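Local atomic coordinates of MHC class I protein (Ginglymostoma cirratum, PDB entry 6LUP), a protein that probably presents short peptides at the cell surface to T cells, as a shark member of the MHC class I family with a peptide bound in its groove. Residues E51-G54 with P55-E59; E159-C162 with I163-Q167. One frame throughout, in Å; residues are numbered along the deposited sequence.

How the interactions relate
Both contacts are local and belong to the peptide-binding platform, on the two helical walls that flank the groove: interaction 1 joins the end of helix 47-52 to the start of helix 55-82, while interaction 2 lies wholly inside helix 148-172. Their centres are about 17 Å apart, yet they touch at the groove's end, where Glu53 OE2 comes within 3.5 Å of Trp165 CZ3 and the Tyr57 ring packs on the same indole. Each is partly buried and mixes buried with exposed residues. Interaction 1 combines a carboxylate stacked on a ring with an indole N-H and a weak amide bond, both received by main-chain oxygens of the turn; interaction 2 depends on main-chain helix bonds, with a disulfide tying that helix to the floor.

Interaction 1 of 2, residues E51-G54 with P55-E59; sequences ESEG and PEYWE
The side chain of Glu53 crosses one face of the Tyr57 ring at a slant, its CG 3.6 Å from the ring centroid in a CH-pi contact almost directly over the centre. A bend at chi2 (-58°) turns the carboxylate over the CD2 side of the ring, its plane 23° from that of the ring and OE1 3.4 Å from both Tyr57 CD2 and Tyr57 CB. The charge is met by Lys168 on helix 148-172, through a salt bridge to OE2; Tyr57 OH is separately hydrogen-bonded to Tyr169 OH of the same helix. The turn thus sits where the two helices of the MHC class I peptide-binding platform approach each other, and Tyr57 also packs on the backbone of the bound peptide. On the main chain, Glu53 O accepts a clearly bent bond from Trp58 NE1 at 3.0 Å; this N-H approaches from above the carbonyl plane, 52° out of it, although the oxygen remains close to the plane of the indole. Gly54 occupies the N-cap position of helix 55-82, and its O receives a weak bond from Tyr57 N at 3.1 Å. The same oxygen lies 3.2 Å from Trp58 CD1, beside the indole N-H that holds Glu53.

Interaction 2 of 2, residues E159-C162 with I163-Q167; sequences EGIC and IEWLQ
Gly160 O accepts the amide of Glu164 at 3.0 Å, opening a run of three consecutive i to i+4 bonds through helix 148-172, one of the two helical walls of the MHC class I peptide-binding groove. The next bond, Trp165 N to Ile161 O, is 3.1 Å long and almost straight, with an N-H...O angle of 172°; Leu166 N then binds Cys162 O at 3.0 Å from a position tilted out of the carbonyl plane. Regular turns therefore follow the wider pi-type turn at 159-161.

The side chains divide between groove and floor. Ile161 and Trp165, one turn apart, run alongside each other in the same direction, with Ile161 CG2 touching Trp165 CD1 at 3.9 Å. CG2 is the branch anti to the backbone N, whereas Trp165 CG stands beside its own backbone N (chi1 -75°), a setting that, with the ring's own rotation, puts CD1 next to the isoleucine. Each packs on an aromatic side chain of the bound peptide, and the Trp165 ring meets its partner with the planes about 40° apart. On the floor side, Cys162 SG is joined to Cys98 by a disulfide that ties the helix to strand 91-100. Leu166 packs on Leu5 and Leu100 of the sheet, and Ile163 on Cys98 and Leu100.

Ile163 also reaches back along the helix, its CG1 3.5 Å from Glu159 O. At the indole, Ile161 O combines its amide bond with an in-plane approach to the ring edge, 3.2 Å from Trp165 CD1.

Interaction 1 of 2, residues E51-G54 with P55-E59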
ATOM      1  N   GLU A  51      10.308 -19.663  -5.444  1.00 45.33           N
ATOM      2  CA  GLU A  51      10.506 -21.109  -5.409  1.00 46.80           C
ATOM      3  C   GLU A  51       9.563 -21.854  -6.343  1.00 46.19           C
ATOM      4  O   GLU A  51       9.956 -22.844  -6.961  1.00 47.27           O
ATOM      5  CB  GLU A  51      10.290 -21.637  -3.991  1.00 48.70           C
ATOM      6  CG  GLU A  51      11.455 -21.421  -3.041  1.00 51.36           C
ATOM      7  CD  GLU A  51      11.080 -21.648  -1.584  1.00 53.45           C
ATOM      8  OE1 GLU A  51      11.997 -21.816  -0.744  1.00 55.24           O
ATOM      9  OE2 GLU A  51       9.867 -21.656  -1.267  1.00 53.50           O
ATOM     10  N   SER A  52       8.324 -21.379  -6.438  1.00 44.57           N
ATOM     11  CA  SER A  52       7.253 -22.155  -7.063  1.00 43.95           C
ATOM     12  C   SER A  52       6.985 -21.814  -8.521  1.00 42.95           C
ATOM     13  O   SER A  52       6.206 -22.501  -9.181  1.00 43.43           O
ATOM     14  CB  SER A  52       5.955 -22.043  -6.251  1.00 43.82           C
ATOM     15  OG  SER A  52       5.476 -20.708  -6.213  1.00 42.49           O
ATOM     16  N   GLU A  53       7.619 -20.763  -9.030  1.00 41.72           N
ATOM     17  CA  GLU A  53       7.416 -20.379 -10.419  1.00 40.39           C
ATOM     18  C   GLU A  53       8.684 -20.504 -11.243  1.00 40.58           C
ATOM     19  O   GLU A  53       9.696 -19.864 -10.950  1.00 40.67           O
ATOM     20  CB  GLU A  53       6.817 -18.974 -10.528  1.00 39.64           C
ATOM     21  CG  GLU A  53       5.375 -18.864 -10.047  1.00 39.34           C
ATOM     22  CD  GLU A  53       4.411 -19.784 -10.786  1.00 40.05           C
ATOM     23  OE1 GLU A  53       4.779 -20.356 -11.841  1.00 40.32           O
ATOM     24  OE2 GLU A  53       3.266 -19.939 -10.310  1.00 40.12           O
ATOM     25  N   GLY A  54       8.605 -21.337 -12.278  1.00 40.63           N
ATOM     26  CA  GLY A  54       9.737 -21.622 -13.148  1.00 40.33           C
ATOM     27  C   GLY A  54      10.030 -20.505 -14.133  1.00 39.39           C
ATOM     28  O   GLY A  54       9.341 -19.481 -14.144  1.00 38.27           O
ATOM     29  N   PRO A  55      11.065 -20.700 -14.967  1.00 39.69           N
ATOM     30  CA  PRO A  55      11.509 -19.735 -15.975  1.00 39.17           C
ATOM     31  C   PRO A  55      10.378 -19.155 -16.833  1.00 38.09           C
ATOM     32  O   PRO A  55      10.348 -17.945 -17.060  1.00 37.41           O
ATOM     33  CB  PRO A  55      12.469 -20.560 -16.834  1.00 39.81           C
ATOM     34  CG  PRO A  55      13.055 -21.530 -15.873  1.00 40.84           C
ATOM     35  CD  PRO A  55      11.946 -21.880 -14.916  1.00 40.73           C
ATOM     36  N   GLU A  56       9.457 -20.007 -17.281  1.00 37.92           N
ATOM     37  CA  GLU A  56       8.381 -19.588 -18.180  1.00 37.41           C
ATOM     38  C   GLU A  56       7.469 -18.533 -17.567  1.00 36.07           C
ATOM     39  O   GLU A  56       7.040 -17.597 -18.249  1.00 35.38           O
ATOM     40  CB  GLU A  56       7.569 -20.793 -18.662  1.00 38.72           C
ATOM     41  CG  GLU A  56       8.242 -21.527 -19.811  1.00 41.00           C
ATOM     42  CD  GLU A  56       7.419 -22.684 -20.356  1.00 42.70           C
ATOM     43  OE1 GLU A  56       6.172 -22.673 -20.172  1.00 43.06           O
ATOM     44  OE2 GLU A  56       8.024 -23.598 -20.976  1.00 43.17           O
ATOM     45  N   TYR A  57       7.190 -18.683 -16.277  1.00 35.28           N
ATOM     46  CA  TYR A  57       6.387 -17.720 -15.551  1.00 34.41           C
ATOM     47  C   TYR A  57       7.012 -16.318 -15.563  1.00 34.14           C
ATOM     48  O   TYR A  57       6.337 -15.333 -15.867  1.00 33.71           O
ATOM     49  CB  TYR A  57       6.167 -18.187 -14.112  1.00 34.49           C
ATOM     50  CG  TYR A  57       5.383 -17.202 -13.281  1.00 33.77           C
ATOM     51  CD1 TYR A  57       6.020 -16.140 -12.636  1.00 33.67           C
ATOM     52  CD2 TYR A  57       4.005 -17.329 -13.140  1.00 33.43           C
ATOM     53  CE1 TYR A  57       5.304 -15.231 -11.874  1.00 33.26           C
ATOM     54  CE2 TYR A  57       3.278 -16.427 -12.380  1.00 33.20           C
ATOM     55  CZ  TYR A  57       3.931 -15.379 -11.750  1.00 32.99           C
ATOM     56  OH  TYR A  57       3.216 -14.481 -10.994  1.00 32.45           O
ATOM     57  N   TRP A  58       8.295 -16.237 -15.232  1.00 34.32           N
ATOM     58  CA  TRP A  58       8.979 -14.953 -15.153  1.00 34.16           C
ATOM     59  C   TRP A  58       9.214 -14.348 -16.522  1.00 34.24           C
ATOM     60  O   TRP A  58       9.135 -13.132 -16.687  1.00 34.04           O
ATOM     61  CB  TRP A  58      10.274 -15.086 -14.355  1.00 34.74           C
ATOM     62  CG  TRP A  58       9.977 -15.557 -12.979  1.00 34.81           C
ATOM     63  CD1 TRP A  58      10.158 -16.816 -12.483  1.00 35.28           C
ATOM     64  CD2 TRP A  58       9.377 -14.794 -11.933  1.00 34.54           C
ATOM     65  NE1 TRP A  58       9.726 -16.878 -11.185  1.00 35.28           N
ATOM     66  CE2 TRP A  58       9.242 -15.650 -10.819  1.00 34.96           C
ATOM     67  CE3 TRP A  58       8.954 -13.462 -11.821  1.00 34.17           C
ATOM     68  CZ2 TRP A  58       8.703 -15.214  -9.602  1.00 34.81           C
ATOM     69  CZ3 TRP A  58       8.413 -13.033 -10.614  1.00 33.97           C
ATOM     70  CH2 TRP A  58       8.287 -13.909  -9.524  1.00 34.36           C
ATOM     71  N   GLU A  59       9.475 -15.204 -17.504  1.00 34.72           N
ATOM     72  CA  GLU A  59       9.627 -14.772 -18.881  1.00 34.66           C
ATOM     73  C   GLU A  59       8.340 -14.126 -19.388  1.00 34.17           C
ATOM     74  O   GLU A  59       8.375 -13.026 -19.943  1.00 34.19           O
ATOM     75  CB  GLU A  59      10.053 -15.945 -19.760  1.00 35.35           C
ATOM     76  CG  GLU A  59      11.515 -16.322 -19.578  1.00 36.69           C
ATOM     77  CD  GLU A  59      11.804 -17.791 -19.830  1.00 37.72           C
ATOM     78  OE1 GLU A  59      12.880 -18.255 -19.385  1.00 38.92           O
ATOM     79  OE2 GLU A  59      10.972 -18.488 -20.459  1.00 37.39           O
TER

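Interaction 2 of 2, residues E159-C162 with I163-Q167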
ATOM      1  N   GLU A 159     -12.492 -12.730 -14.423  1.00 40.09           N
ATOM      2  CA  GLU A 159     -13.355 -13.801 -13.925  1.00 41.10           C
ATOM      3  C   GLU A 159     -12.705 -15.179 -13.963  1.00 40.94           C
ATOM      4  O   GLU A 159     -13.036 -16.040 -13.149  1.00 41.53           O
ATOM      5  CB  GLU A 159     -14.666 -13.844 -14.704  1.00 42.74           C
ATOM      6  CG  GLU A 159     -15.610 -12.685 -14.423  1.00 43.93           C
ATOM      7  CD  GLU A 159     -16.854 -12.713 -15.296  1.00 45.78           C
ATOM      8  OE1 GLU A 159     -16.983 -13.641 -16.129  1.00 46.26           O
ATOM      9  OE2 GLU A 159     -17.702 -11.806 -15.151  1.00 46.64           O
ATOM     10  N   GLY A 160     -11.798 -15.396 -14.910  1.00 40.06           N
ATOM     11  CA  GLY A 160     -11.214 -16.721 -15.104  1.00 39.76           C
ATOM     12  C   GLY A 160      -9.749 -16.825 -14.725  1.00 38.74           C
ATOM     13  O   GLY A 160      -9.395 -17.477 -13.737  1.00 38.78           O
ATOM     14  N   ILE A 161      -8.898 -16.177 -15.515  1.00 37.61           N
ATOM     15  CA  ILE A 161      -7.455 -16.282 -15.354  1.00 36.52           C
ATOM     16  C   ILE A 161      -7.013 -15.835 -13.959  1.00 36.32           C
ATOM     17  O   ILE A 161      -6.270 -16.548 -13.279  1.00 35.90           O
ATOM     18  CB  ILE A 161      -6.714 -15.502 -16.463  1.00 35.74           C
ATOM     19  CG1 ILE A 161      -6.888 -16.212 -17.812  1.00 35.97           C
ATOM     20  CG2 ILE A 161      -5.234 -15.369 -16.140  1.00 35.06           C
ATOM     21  CD1 ILE A 161      -6.766 -15.303 -19.018  1.00 35.28           C
ATOM     22  N   CYS A 162      -7.493 -14.667 -13.540  1.00 36.31           N
ATOM     23  CA  CYS A 162      -7.100 -14.059 -12.271  1.00 36.26           C
ATOM     24  C   CYS A 162      -7.458 -14.960 -11.086  1.00 36.92           C
ATOM     25  O   CYS A 162      -6.621 -15.225 -10.222  1.00 36.72           O
ATOM     26  CB  CYS A 162      -7.753 -12.680 -12.134  1.00 36.47           C
ATOM     27  SG  CYS A 162      -7.304 -11.725 -10.668  1.00 36.54           S
ATOM     28  N   ILE A 163      -8.701 -15.428 -11.061  1.00 37.95           N
ATOM     29  CA  ILE A 163      -9.183 -16.339 -10.025  1.00 38.97           C
ATOM     30  C   ILE A 163      -8.347 -17.621  -9.973  1.00 39.70           C
ATOM     31  O   ILE A 163      -7.916 -18.046  -8.901  1.00 40.37           O
ATOM     32  CB  ILE A 163     -10.681 -16.683 -10.239  1.00 39.75           C
ATOM     33  CG1 ILE A 163     -11.577 -15.448  -9.999  1.00 39.64           C
ATOM     34  CG2 ILE A 163     -11.103 -17.882  -9.399  1.00 40.46           C
ATOM     35  CD1 ILE A 163     -11.601 -14.913  -8.578  1.00 39.16           C
ATOM     36  N   GLU A 164      -8.108 -18.219 -11.137  1.00 40.16           N
ATOM     37  CA  GLU A 164      -7.368 -19.478 -11.234  1.00 41.00           C
ATOM     38  C   GLU A 164      -5.948 -19.400 -10.649  1.00 39.53           C
ATOM     39  O   GLU A 164      -5.550 -20.264  -9.869  1.00 39.88           O
ATOM     40  CB  GLU A 164      -7.342 -19.967 -12.686  1.00 42.79           C
ATOM     41  CG  GLU A 164      -6.638 -21.302 -12.885  1.00 45.67           C
ATOM     42  CD  GLU A 164      -6.541 -21.730 -14.344  1.00 47.71           C
ATOM     43  OE1 GLU A 164      -6.172 -22.905 -14.580  1.00 48.92           O
ATOM     44  OE2 GLU A 164      -6.824 -20.906 -15.255  1.00 48.13           O
ATOM     45  N   TRP A 165      -5.200 -18.367 -11.029  1.00 37.85           N
ATOM     46  CA  TRP A 165      -3.844 -18.154 -10.515  1.00 36.98           C
ATOM     47  C   TRP A 165      -3.830 -17.757  -9.039  1.00 36.98           C
ATOM     48  O   TRP A 165      -2.933 -18.166  -8.294  1.00 36.87           O
ATOM     49  CB  TRP A 165      -3.088 -17.134 -11.369  1.00 36.03           C
ATOM     50  CG  TRP A 165      -2.640 -17.718 -12.665  1.00 35.91           C
ATOM     51  CD1 TRP A 165      -3.380 -17.848 -13.807  1.00 35.94           C
ATOM     52  CD2 TRP A 165      -1.357 -18.288 -12.949  1.00 35.79           C
ATOM     53  NE1 TRP A 165      -2.635 -18.457 -14.788  1.00 35.97           N
ATOM     54  CE2 TRP A 165      -1.391 -18.743 -14.289  1.00 35.91           C
ATOM     55  CE3 TRP A 165      -0.183 -18.457 -12.204  1.00 35.70           C
ATOM     56  CZ2 TRP A 165      -0.286 -19.348 -14.906  1.00 35.92           C
ATOM     57  CZ3 TRP A 165       0.912 -19.065 -12.814  1.00 36.18           C
ATOM     58  CH2 TRP A 165       0.852 -19.501 -14.157  1.00 36.08           C
ATOM     59  N   LEU A 166      -4.826 -16.979  -8.615  1.00 36.83           N
ATOM     60  CA  LEU A 166      -4.974 -16.654  -7.197  1.00 37.10           C
ATOM     61  C   LEU A 166      -5.059 -17.943  -6.381  1.00 38.31           C
ATOM     62  O   LEU A 166      -4.409 -18.069  -5.345  1.00 38.43           O
ATOM     63  CB  LEU A 166      -6.188 -15.753  -6.936  1.00 36.74           C
ATOM     64  CG  LEU A 166      -6.515 -15.435  -5.465  1.00 37.13           C
ATOM     65  CD1 LEU A 166      -5.359 -14.762  -4.733  1.00 36.40           C
ATOM     66  CD2 LEU A 166      -7.780 -14.596  -5.342  1.00 37.28           C
ATOM     67  N   GLN A 167      -5.833 -18.907  -6.876  1.00 39.46           N
ATOM     68  CA  GLN A 167      -5.978 -20.204  -6.217  1.00 41.03           C
ATOM     69  C   GLN A 167      -4.672 -20.993  -6.156  1.00 40.95           C
ATOM     70  O   GLN A 167      -4.413 -21.702  -5.182  1.00 41.55           O
ATOM     71  CB  GLN A 167      -7.086 -21.022  -6.878  1.00 42.28           C
ATOM     72  CG  GLN A 167      -8.457 -20.703  -6.304  1.00 43.92           C
ATOM     73  CD  GLN A 167      -9.599 -21.176  -7.177  1.00 45.60           C
ATOM     74  OE1 GLN A 167      -9.393 -21.657  -8.293  1.00 46.43           O
ATOM     75  NE2 GLN A 167     -10.820 -21.038  -6.671  1.00 46.65           N
TER